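Local coordinates for protein endo-alpha-mannosidase (Bacteroides thetaiotaomicron, PDB 4ACY) that hydrolyses alpha-mannosidic linkages within glycan chains as a family GH99 glycoside hydrolase, probably acting on N-glycans or related mannose-rich structures, at residues Y46-G51 / N132-L137; E233-E238 / Q267-A272; T288-W293 / E329-T334. All blocks are in the same frame, centred on the assembly; numbering follows the deposited sequence. Where two conformers were deposited one is given.

Overall arrangement
Three contacts belong to one parallel eight-stranded beta/alpha barrel. All are partly buried. Contact 1 and contact 3 lie at the loops beyond the strand ends, each about 15 Å from the chain centre or a little less. Contact 1 joins a strand-end loop to a helix start; contact 3 joins two loops. They touch each other, with Tyr50 OH 3.1 Å from Trp330 N in a probable hydrogen bond. Contact 2 lies on the outer helix layer, about 21 Å from the chain centre, with two of its four touching residues exposed. Its chemistry is apolar. Contact 1 is a short chain of hydrogen bonds. Contact 3 combines a salt bridge, waters and an aliphatic contact.

Contact 1 (Y46-G51 / N132-L137); sequences YYNWYG and NQSVSL. With FMT (formic acid), chain F.
Asn48 meets the start of helix 133-145 through the nitrogen of its amide. ND2 lies 2.8 Å from Ser134 OG and gives it a weak hydrogen bond, bent to 129° at the hydrogen. Asn48 CG sits between the backbone N and the carbonyl carbon, chi1 68°, which turns the amide out of its own loop toward the helix. The CB of Asn48 comes along too, 3.5 Å from Ser134 OG.

Ser134 OG donates a hydrogen bond to Asn132 OD1 at 2.7 Å, close to the line of the carbonyl bond. Asn132 is the N-cap of the helix. Its OD1 also accepts from Val135 N at 3.2 Å, with that donor above the carbonyl plane. Two bonds thus grip this oxygen, which would fix the rotation of the Asn132 amide. The amides of Asn48 and Asn132 stand nearly perpendicular, with planes 82° apart. Asn48 ND2 is 3.6 Å from Asn132 OD1, and the link between them runs through Ser134. The methyl Val135 CG2 lies against the amide nitrogen, 3.7 Å from Asn48 ND2.

The preceding residue, Tyr47, does not reach the helix. Tyr47 OH gives a hydrogen bond to O2 of a formic acid, probably from the crystallisation liquor, at 2.5 Å. The formate oxygen lies at the ring edge, in its plane. Tyr47 OH is also bonded to Tyr248.

Segment 46-51 begins at the last residue of strand 42-46, and helix 133-145 follows the neighbouring strand 117-124. Asn48 also rests on Val122 and Thr123 of that strand. The arrangement is an N-capped helix start joined to the loop of the adjacent beta-alpha unit, at the C-terminal strand ends of a TIM barrel, where glycoside hydrolases of this fold carry their active site.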
loop_
_atom_site.group_PDB
_atom_site.type_symbol
_atom_site.label_atom_id
_atom_site.label_comp_id
_atom_site.label_asym_id
_atom_site.label_seq_id
_atom_site.Cartn_x
_atom_site.Cartn_y
_atom_site.Cartn_z
ATOM N N TYR A 46 -3.842 -1.240 -0.175
ATOM C CA TYR A 46 -5.236 -1.147 0.259
ATOM C C TYR A 46 -5.318 -1.143 1.781
ATOM O O TYR A 46 -4.645 -1.945 2.445
ATOM C CB TYR A 46 -6.027 -2.340 -0.294
ATOM C CG TYR A 46 -7.503 -2.242 0.011
ATOM C CD1 TYR A 46 -8.358 -1.517 -0.832
ATOM C CD2 TYR A 46 -8.043 -2.842 1.144
ATOM C CE1 TYR A 46 -9.701 -1.386 -0.537
ATOM C CE2 TYR A 46 -9.407 -2.722 1.452
ATOM C CZ TYR A 46 -10.231 -1.994 0.593
ATOM O OH TYR A 46 -11.579 -1.850 0.899
ATOM N N TYR A 47 -6.163 -0.266 2.325
ATOM C CA TYR A 47 -6.315 -0.083 3.767
ATOM C C TYR A 47 -7.724 -0.442 4.220
ATOM O O TYR A 47 -8.720 0.083 3.699
ATOM C CB TYR A 47 -5.901 1.348 4.174
ATOM C CG TYR A 47 -4.434 1.533 3.872
ATOM C CD1 TYR A 47 -4.002 1.869 2.592
ATOM C CD2 TYR A 47 -3.466 1.265 4.845
ATOM C CE1 TYR A 47 -2.648 1.953 2.285
ATOM C CE2 TYR A 47 -2.121 1.347 4.548
ATOM C CZ TYR A 47 -1.717 1.688 3.275
ATOM O OH TYR A 47 -0.370 1.777 2.977
ATOM N N ASN A 48 -7.785 -1.386 5.151
ATOM C CA ASN A 48 -9.059 -1.934 5.619
ATOM C C ASN A 48 -9.354 -1.533 7.064
ATOM O O ASN A 48 -10.029 -2.250 7.831
ATOM C CB ASN A 48 -9.077 -3.452 5.435
ATOM C CG ASN A 48 -8.097 -4.167 6.359
ATOM O OD1 ASN A 48 -7.165 -3.559 6.897
ATOM N ND2 ASN A 48 -8.318 -5.460 6.561
ATOM N N TRP A 49 -8.881 -0.349 7.418
ATOM C CA TRP A 49 -8.911 0.082 8.804
ATOM C C TRP A 49 -10.014 1.082 9.126
ATOM O O TRP A 49 -10.073 1.567 10.242
ATOM C CB TRP A 49 -7.535 0.596 9.253
ATOM C CG TRP A 49 -6.928 1.719 8.447
ATOM C CD1 TRP A 49 -7.576 2.677 7.703
ATOM C CD2 TRP A 49 -5.535 2.010 8.348
ATOM N NE1 TRP A 49 -6.651 3.550 7.144
ATOM C CE2 TRP A 49 -5.394 3.161 7.537
ATOM C CE3 TRP A 49 -4.382 1.419 8.898
ATOM C CZ2 TRP A 49 -4.143 3.723 7.239
ATOM C CZ3 TRP A 49 -3.140 1.975 8.606
ATOM C CH2 TRP A 49 -3.027 3.115 7.782
ATOM N N TYR A 50 -10.910 1.334 8.171
ATOM C CA TYR A 50 -11.922 2.378 8.337
ATOM C C TYR A 50 -13.165 1.787 8.965
ATOM O O TYR A 50 -13.518 0.655 8.690
ATOM C CB TYR A 50 -12.253 3.036 7.002
ATOM C CG TYR A 50 -11.044 3.703 6.385
ATOM C CD1 TYR A 50 -10.548 4.901 6.899
ATOM C CD2 TYR A 50 -10.376 3.115 5.314
ATOM C CE1 TYR A 50 -9.424 5.507 6.356
ATOM C CE2 TYR A 50 -9.261 3.721 4.750
ATOM C CZ TYR A 50 -8.779 4.898 5.292
ATOM O OH TYR A 50 -7.659 5.462 4.741
ATOM N N GLY A 51 -13.827 2.558 9.822
ATOM C CA GLY A 51 -15.013 2.054 10.498
ATOM C C GLY A 51 -15.936 3.204 10.796
ATOM O O GLY A 51 -15.491 4.342 10.840
ATOM N N ASN A 132 -10.470 -11.229 11.031
ATOM C CA ASN A 132 -11.169 -9.979 10.723
ATOM C C ASN A 132 -12.068 -10.075 9.494
ATOM O O ASN A 132 -11.724 -10.710 8.487
ATOM C CB ASN A 132 -10.203 -8.794 10.622
ATOM C CG ASN A 132 -9.613 -8.635 9.246
ATOM O OD1 ASN A 132 -10.195 -7.975 8.376
ATOM N ND2 ASN A 132 -8.438 -9.224 9.038
ATOM N N GLN A 133 -13.215 -9.414 9.597
ATOM C CA GLN A 133 -14.310 -9.556 8.641
ATOM C C GLN A 133 -13.966 -9.077 7.237
ATOM O O GLN A 133 -14.377 -9.701 6.257
ATOM C CB GLN A 133 -15.558 -8.819 9.155
ATOM N N SER A 134 -13.204 -7.983 7.146
ATOM C CA SER A 134 -12.971 -7.307 5.872
ATOM C C SER A 134 -12.133 -8.142 4.916
ATOM O O SER A 134 -12.374 -8.134 3.718
ATOM C CB SER A 134 -12.329 -5.928 6.072
ATOM O OG SER A 134 -11.082 -6.048 6.713
ATOM N N VAL A 135 -11.164 -8.886 5.444
ATOM C CA VAL A 135 -10.290 -9.666 4.559
ATOM C C VAL A 135 -11.046 -10.760 3.797
ATOM O O VAL A 135 -10.866 -10.913 2.586
ATOM C CB VAL A 135 -9.035 -10.209 5.288
ATOM C CG1 VAL A 135 -8.214 -11.062 4.344
ATOM C CG2 VAL A 135 -8.187 -9.034 5.783
ATOM N N SER A 136 -11.902 -11.501 4.495
ATOM C CA SER A 136 -12.717 -12.533 3.845
ATOM C C SER A 136 -13.621 -11.950 2.763
ATOM O O SER A 136 -13.707 -12.491 1.653
ATOM C CB SER A 136 -13.545 -13.285 4.883
ATOM O OG SER A 136 -12.676 -14.042 5.700
ATOM N N LEU A 137 -14.269 -10.833 3.082
ATOM C CA LEU A 137 -15.129 -10.139 2.123
ATOM C C LEU A 137 -14.341 -9.634 0.922
ATOM O O LEU A 137 -14.832 -9.698 -0.204
ATOM C CB LEU A 137 -15.844 -8.951 2.776
ATOM C CG LEU A 137 -16.795 -9.171 3.954
ATOM C CD1 LEU A 137 -17.188 -7.820 4.540
ATOM C CD2 LEU A 137 -18.014 -9.960 3.523
HETATM C C FMT F . 1.879 1.570 5.502
HETATM O O1 FMT F . 1.578 2.686 5.944
HETATM O O2 FMT F . 1.141 0.899 4.777
#

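Contact 2 (E233-E238 / Q267-A272); sequences ELPDIE and QQWAKA
Trp269 and Leu234 are brought together by their first torsions. The indole swings out from its helix with CG opposite the backbone N, chi1 -172°. Leu234 holds CG opposite its carbonyl carbon, chi1 -72°, and the two side chains run antiparallel alongside one another. Leu234 CB then sits over the centre of the six-membered ring of Trp269. This is a CH-pi contact, 3.6 Å from the centroid and only 7° off the ring normal. Leu234 CD1 runs back along the indole and lies 3.8 Å from Trp269 CG.

The far end of the indole abuts the backbone. Trp269 CH2 is 3.1 Å from Leu234 O, an oxygen that also accepts from Ile237 N. Pro235 N lies 3.8 Å from Trp269 CZ2.

The two segments belong to successive beta-alpha units of the TIM barrel. Helix 235-239 follows strand 223-227, and helix 263-272 follows strand 244-246. Beneath them Leu234, Ile237 and Ala270 all pack on Phe245 of the latter strand.

Replacing Trp269 by alanine is likely to leave the Leu234 methylene and the His273 ring without the indole they pack on, and to open a gap between the two helices. On the exposed side, Glu238 OE1 comes within 4.3 Å of Trp269 CZ2. Its hydrogen bond goes to His273, whose ring stacks on that of Trp269.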
loop_
_atom_site.group_PDB
_atom_site.type_symbol
_atom_site.label_atom_id
_atom_site.label_comp_id
_atom_site.label_asym_id
_atom_site.label_seq_id
_atom_site.Cartn_x
_atom_site.Cartn_y
_atom_site.Cartn_z
ATOM N N GLU A 233 21.720 0.805 0.601
ATOM C CA GLU A 233 21.386 -0.235 1.569
ATOM C C GLU A 233 20.761 -1.481 0.916
ATOM O O GLU A 233 20.333 -2.409 1.605
ATOM C CB GLU A 233 20.487 0.315 2.682
ATOM C CG GLU A 233 21.208 1.275 3.612
ATOM C CD GLU A 233 20.314 1.869 4.696
ATOM O OE1 GLU A 233 19.086 1.609 4.726
ATOM O OE2 GLU A 233 20.854 2.615 5.529
ATOM N N LEU A 234 20.727 -1.499 -0.409
ATOM C CA LEU A 234 20.215 -2.663 -1.144
ATOM C C LEU A 234 20.896 -4.000 -0.776
ATOM O O LEU A 234 20.228 -5.039 -0.744
ATOM C CB LEU A 234 20.217 -2.417 -2.656
ATOM C CG LEU A 234 19.165 -1.436 -3.197
ATOM C CD1 LEU A 234 19.302 -1.277 -4.698
ATOM C CD2 LEU A 234 17.754 -1.901 -2.853
ATOM N N PRO A 235 22.213 -3.988 -0.460
ATOM C CA PRO A 235 22.822 -5.238 0.020
ATOM C C PRO A 235 22.136 -5.855 1.242
ATOM O O PRO A 235 22.220 -7.077 1.435
ATOM C CB PRO A 235 24.257 -4.812 0.378
ATOM C CG PRO A 235 24.544 -3.715 -0.563
ATOM C CD PRO A 235 23.240 -2.956 -0.723
ATOM N N ASP A 236 21.458 -5.035 2.056
ATOM C CA ASP A 236 20.746 -5.564 3.220
ATOM C C ASP A 236 19.613 -6.488 2.786
ATOM O O ASP A 236 19.265 -7.404 3.511
ATOM C CB ASP A 236 20.182 -4.455 4.117
ATOM C CG ASP A 236 21.263 -3.626 4.787
ATOM O OD1 ASP A 236 22.428 -4.062 4.825
ATOM O OD2 ASP A 236 20.936 -2.519 5.270
ATOM N N ILE A 237 19.028 -6.220 1.619
ATOM C CA ILE A 237 17.994 -7.104 1.060
ATOM C C ILE A 237 18.580 -8.501 0.845
ATOM O O ILE A 237 17.947 -9.506 1.167
ATOM C CB ILE A 237 17.381 -6.549 -0.264
ATOM C CG1 ILE A 237 16.677 -5.196 -0.030
ATOM C CG2 ILE A 237 16.451 -7.590 -0.920
ATOM C CD1 ILE A 237 15.558 -5.213 1.037
ATOM N N GLU A 238 19.807 -8.543 0.332
ATOM C CA GLU A 238 20.482 -9.798 0.038
ATOM C C GLU A 238 20.885 -10.529 1.328
ATOM O O GLU A 238 20.676 -11.737 1.460
ATOM C CB GLU A 238 21.683 -9.536 -0.889
ATOM C CG GLU A 238 22.520 -10.766 -1.182
ATOM C CD GLU A 238 23.137 -10.776 -2.572
ATOM O OE1 GLU A 238 23.449 -9.700 -3.135
ATOM O OE2 GLU A 238 23.312 -11.893 -3.104
ATOM N N GLN A 267 16.702 -0.967 -10.459
ATOM C CA GLN A 267 16.292 -2.096 -11.302
ATOM C C GLN A 267 17.512 -2.859 -11.799
ATOM O O GLN A 267 17.511 -4.090 -11.837
ATOM C CB GLN A 267 15.460 -1.614 -12.498
ATOM C CG GLN A 267 15.189 -2.683 -13.595
ATOM C CD GLN A 267 14.385 -3.895 -13.105
ATOM O OE1 GLN A 267 13.864 -3.918 -11.989
ATOM N NE2 GLN A 267 14.297 -4.920 -13.951
ATOM N N GLN A 268 18.544 -2.117 -12.191
ATOM C CA GLN A 268 19.803 -2.726 -12.632
ATOM C C GLN A 268 20.414 -3.580 -11.521
ATOM O O GLN A 268 20.871 -4.688 -11.785
ATOM C CB GLN A 268 20.806 -1.660 -13.101
ATOM C CG GLN A 268 20.539 -1.049 -14.479
ATOM C CD GLN A 268 21.468 0.140 -14.791
ATOM O OE1 GLN A 268 22.646 0.158 -14.392
ATOM N NE2 GLN A 268 20.942 1.134 -15.507
ATOM N N TRP A 269 20.406 -3.067 -10.288
ATOM C CA TRP A 269 20.891 -3.810 -9.122
ATOM C C TRP A 269 20.055 -5.070 -8.896
ATOM O O TRP A 269 20.596 -6.152 -8.637
ATOM C CB TRP A 269 20.861 -2.936 -7.855
ATOM C CG TRP A 269 21.537 -3.596 -6.676
ATOM C CD1 TRP A 269 22.849 -3.464 -6.304
ATOM C CD2 TRP A 269 20.948 -4.505 -5.733
ATOM N NE1 TRP A 269 23.108 -4.223 -5.194
ATOM C CE2 TRP A 269 21.965 -4.879 -4.822
ATOM C CE3 TRP A 269 19.665 -5.048 -5.575
ATOM C CZ2 TRP A 269 21.738 -5.759 -3.758
ATOM C CZ3 TRP A 269 19.441 -5.925 -4.520
ATOM C CH2 TRP A 269 20.470 -6.272 -3.625
ATOM N N ALA A 270 18.730 -4.920 -8.991
ATOM C CA ALA A 270 17.816 -6.033 -8.785
ATOM C C ALA A 270 18.119 -7.171 -9.755
ATOM O O ALA A 270 18.226 -8.324 -9.345
ATOM C CB ALA A 270 16.361 -5.577 -8.940
ATOM N N LYS A 271 18.223 -6.831 -11.038
ATOM C CA LYS A 271 18.509 -7.802 -12.098
ATOM C C LYS A 271 19.848 -8.493 -11.814
ATOM O O LYS A 271 19.944 -9.726 -11.846
ATOM C CB LYS A 271 18.504 -7.092 -13.461
ATOM C CG LYS A 271 18.598 -7.985 -14.699
ATOM C CD LYS A 271 18.571 -7.115 -15.968
ATOM C CE LYS A 271 19.196 -7.820 -17.179
ATOM N NZ LYS A 271 18.148 -8.353 -18.099
ATOM N N ALA A 272 20.867 -7.699 -11.493
ATOM C CA ALA A 272 22.197 -8.244 -11.222
ATOM C C ALA A 272 22.245 -9.130 -9.972
ATOM O O ALA A 272 23.102 -10.004 -9.871
ATOM C CB ALA A 272 23.242 -7.114 -11.138
#

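Contact 3 (T288-W293 / E329-T334); sequences TRIRPW and EWHEGT
Ile290 packs against His331 first. Its CD1 reaches His331 CB at 3.7 Å, and the two side chains cross at about a right angle. CG1 of Ile290 lies between the backbone N and the carbonyl carbon, chi1 64°, and so also meets the His331 carbonyl oxygen. The backbone joins in through a water that accepts from Ile290 N and donates to His331 O at 2.8 Å. The His331 ring itself leads away, held by Ala87 and His61.

Arg291 comes next. Its chain is extended from CG to NE, which carries the guanidinium across to Glu332. Ile290 CD1 covers one face of that group, 3.8 Å above the plane. Arg291 NH1 forms a salt bridge with Glu332 OE2 at 2.9 Å, almost straight at 175°. The oxygen lies in the guanidinium plane but is met on its anti side, somewhat out of the carboxylate plane. The guanidinium and carboxylate planes are 55° apart. A second water bridges them, accepting from Arg291 NH2 at 2.8 Å and donating to Glu332 OE2 at 2.6 Å. Arg291 NH1 has another charged partner in Asp287. Further on, the Trp293 ring lays one face on Arg291 CB.

Segment 288-293 belongs to the loop after strand 276-281, and segment 329-334 to the loop after strand 322-324. The formic acid bound by Tyr47 lies about 5 Å from the Glu332 side chain; it probably comes from the crystallisation liquor, though such molecules often mark pockets. These are loops at the C-terminal ends of the strands, the active-site end of TIM-barrel glycosidases.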
loop_
_atom_site.group_PDB
_atom_site.type_symbol
_atom_site.label_atom_id
_atom_site.label_comp_id
_atom_site.label_asym_id
_atom_site.label_seq_id
_atom_site.Cartn_x
_atom_site.Cartn_y
_atom_site.Cartn_z
ATOM N N THR A 288 -1.336 16.926 6.098
ATOM C CA THR A 288 -1.289 17.986 7.102
ATOM C C THR A 288 -2.464 18.060 8.072
ATOM O O THR A 288 -2.375 18.798 9.067
ATOM C CB THR A 288 -1.035 19.367 6.488
ATOM O OG1 THR A 288 -2.014 19.622 5.474
ATOM C CG2 THR A 288 0.358 19.440 5.881
ATOM N N ARG A 289 -3.573 17.358 7.826
ATOM C CA ARG A 289 -4.587 17.245 8.869
ATOM C C ARG A 289 -4.063 16.406 10.046
ATOM O O ARG A 289 -4.187 16.813 11.220
ATOM C CB ARG A 289 -5.909 16.703 8.312
ATOM C CG ARG A 289 -6.607 17.682 7.364
ATOM C CD ARG A 289 -7.590 18.562 8.121
ATOM N NE ARG A 289 -8.931 17.998 8.093
ATOM C CZ ARG A 289 -9.934 18.388 8.872
ATOM N NH1 ARG A 289 -9.760 19.361 9.763
ATOM N NH2 ARG A 289 -11.113 17.798 8.760
ATOM N N ILE A 290 -3.476 15.243 9.742
ATOM C CA ILE A 290 -2.960 14.366 10.797
ATOM C C ILE A 290 -1.540 14.729 11.237
ATOM O O ILE A 290 -1.150 14.365 12.347
ATOM C CB ILE A 290 -3.066 12.850 10.452
ATOM C CG1 ILE A 290 -2.204 12.463 9.241
ATOM C CG2 ILE A 290 -4.526 12.438 10.231
ATOM C CD1 ILE A 290 -1.587 11.059 9.397
ATOM N N ARG A 291 -0.791 15.436 10.383
ATOM C CA ARG A 291 0.591 15.872 10.685
ATOM C C ARG A 291 0.829 17.328 10.251
ATOM O O ARG A 291 1.474 17.588 9.231
ATOM C CB ARG A 291 1.629 14.937 10.026
ATOM C CG ARG A 291 1.498 13.474 10.413
ATOM C CD ARG A 291 2.529 12.615 9.699
ATOM N NE ARG A 291 2.413 11.205 10.065
ATOM C CZ ARG A 291 2.171 10.216 9.207
ATOM N NH1 ARG A 291 2.011 10.472 7.904
ATOM N NH2 ARG A 291 2.106 8.964 9.651
ATOM N N PRO A 292 0.331 18.295 11.041
ATOM C CA PRO A 292 0.281 19.692 10.579
ATOM C C PRO A 292 1.656 20.278 10.259
ATOM O O PRO A 292 1.747 21.214 9.470
ATOM C CB PRO A 292 -0.355 20.449 11.752
ATOM C CG PRO A 292 -1.041 19.425 12.577
ATOM C CD PRO A 292 -0.434 18.074 12.285
ATOM N N TRP A 293 2.695 19.710 10.882
ATOM C CA TRP A 293 4.090 20.137 10.746
ATOM C C TRP A 293 4.772 19.568 9.496
ATOM O O TRP A 293 5.928 19.923 9.192
ATOM C CB TRP A 293 4.878 19.686 12.003
ATOM C CG TRP A 293 4.553 18.268 12.337
ATOM C CD1 TRP A 293 3.567 17.826 13.172
ATOM C CD2 TRP A 293 5.145 17.095 11.768
ATOM N NE1 TRP A 293 3.521 16.459 13.177
ATOM C CE2 TRP A 293 4.481 15.978 12.327
ATOM C CE3 TRP A 293 6.197 16.878 10.859
ATOM C CZ2 TRP A 293 4.828 14.660 12.010
ATOM C CZ3 TRP A 293 6.538 15.573 10.538
ATOM C CH2 TRP A 293 5.854 14.480 11.106
ATOM N N GLU A 329 -5.127 5.316 1.255
ATOM C CA GLU A 329 -4.492 5.850 2.465
ATOM C C GLU A 329 -4.886 7.323 2.519
ATOM O O GLU A 329 -4.123 8.212 2.116
ATOM C CB GLU A 329 -2.970 5.676 2.405
ATOM C CG GLU A 329 -2.312 5.247 3.750
ATOM C CD GLU A 329 -2.510 6.236 4.908
ATOM O OE1 GLU A 329 -3.376 7.126 4.823
ATOM O OE2 GLU A 329 -1.793 6.097 5.941
ATOM N N TRP A 330 -6.114 7.556 2.981
ATOM C CA TRP A 330 -6.706 8.883 3.001
ATOM C C TRP A 330 -5.926 9.837 3.889
ATOM O O TRP A 330 -5.802 11.026 3.558
ATOM C CB TRP A 330 -8.194 8.814 3.406
ATOM C CG TRP A 330 -9.040 8.274 2.286
ATOM C CD1 TRP A 330 -9.374 6.971 2.068
ATOM C CD2 TRP A 330 -9.618 9.026 1.198
ATOM N NE1 TRP A 330 -10.141 6.861 0.931
ATOM C CE2 TRP A 330 -10.292 8.103 0.370
ATOM C CE3 TRP A 330 -9.623 10.388 0.844
ATOM C CZ2 TRP A 330 -10.989 8.496 -0.789
ATOM C CZ3 TRP A 330 -10.314 10.775 -0.307
ATOM C CH2 TRP A 330 -10.982 9.825 -1.108
ATOM N N HIS A 331 -5.364 9.330 4.989
ATOM C CA HIS A 331 -4.671 10.230 5.925
ATOM C C HIS A 331 -3.501 10.901 5.256
ATOM O O HIS A 331 -3.124 12.005 5.640
ATOM C CB HIS A 331 -4.140 9.503 7.163
ATOM C CG HIS A 331 -5.141 8.628 7.840
ATOM N ND1 HIS A 331 -6.336 9.102 8.342
ATOM C CD2 HIS A 331 -5.102 7.310 8.129
ATOM C CE1 HIS A 331 -7.004 8.098 8.887
ATOM N NE2 HIS A 331 -6.270 7.003 8.782
ATOM N N GLU A 332 -2.921 10.237 4.255
ATOM C CA GLU A 332 -1.695 10.730 3.639
ATOM C C GLU A 332 -1.909 11.346 2.260
ATOM O O GLU A 332 -0.957 11.767 1.609
ATOM C CB GLU A 332 -0.645 9.619 3.583
ATOM C CG GLU A 332 -0.208 9.227 4.993
ATOM C CD GLU A 332 0.948 8.268 5.030
ATOM O OE1 GLU A 332 1.176 7.532 4.036
ATOM O OE2 GLU A 332 1.606 8.204 6.102
ATOM N N GLY A 333 -3.168 11.428 1.848
ATOM C CA GLY A 333 -3.505 12.146 0.613
ATOM C C GLY A 333 -2.918 11.477 -0.612
ATOM O O GLY A 333 -2.645 12.131 -1.622
ATOM N N THR A 334 -2.688 10.173 -0.514
ATOM C CA THR A 334 -2.095 9.441 -1.628
ATOM C C THR A 334 -3.118 8.615 -2.401
ATOM O O THR A 334 -2.736 7.915 -3.326
ATOM C CB THR A 334 -0.959 8.504 -1.153
ATOM O OG1 THR A 334 -1.477 7.585 -0.189
ATOM C CG2 THR A 334 0.184 9.315 -0.537
HETATM O O HOH W 1 -4.288 14.266 6.761
HETATM O O HOH W 2 1.510 6.639 8.203
#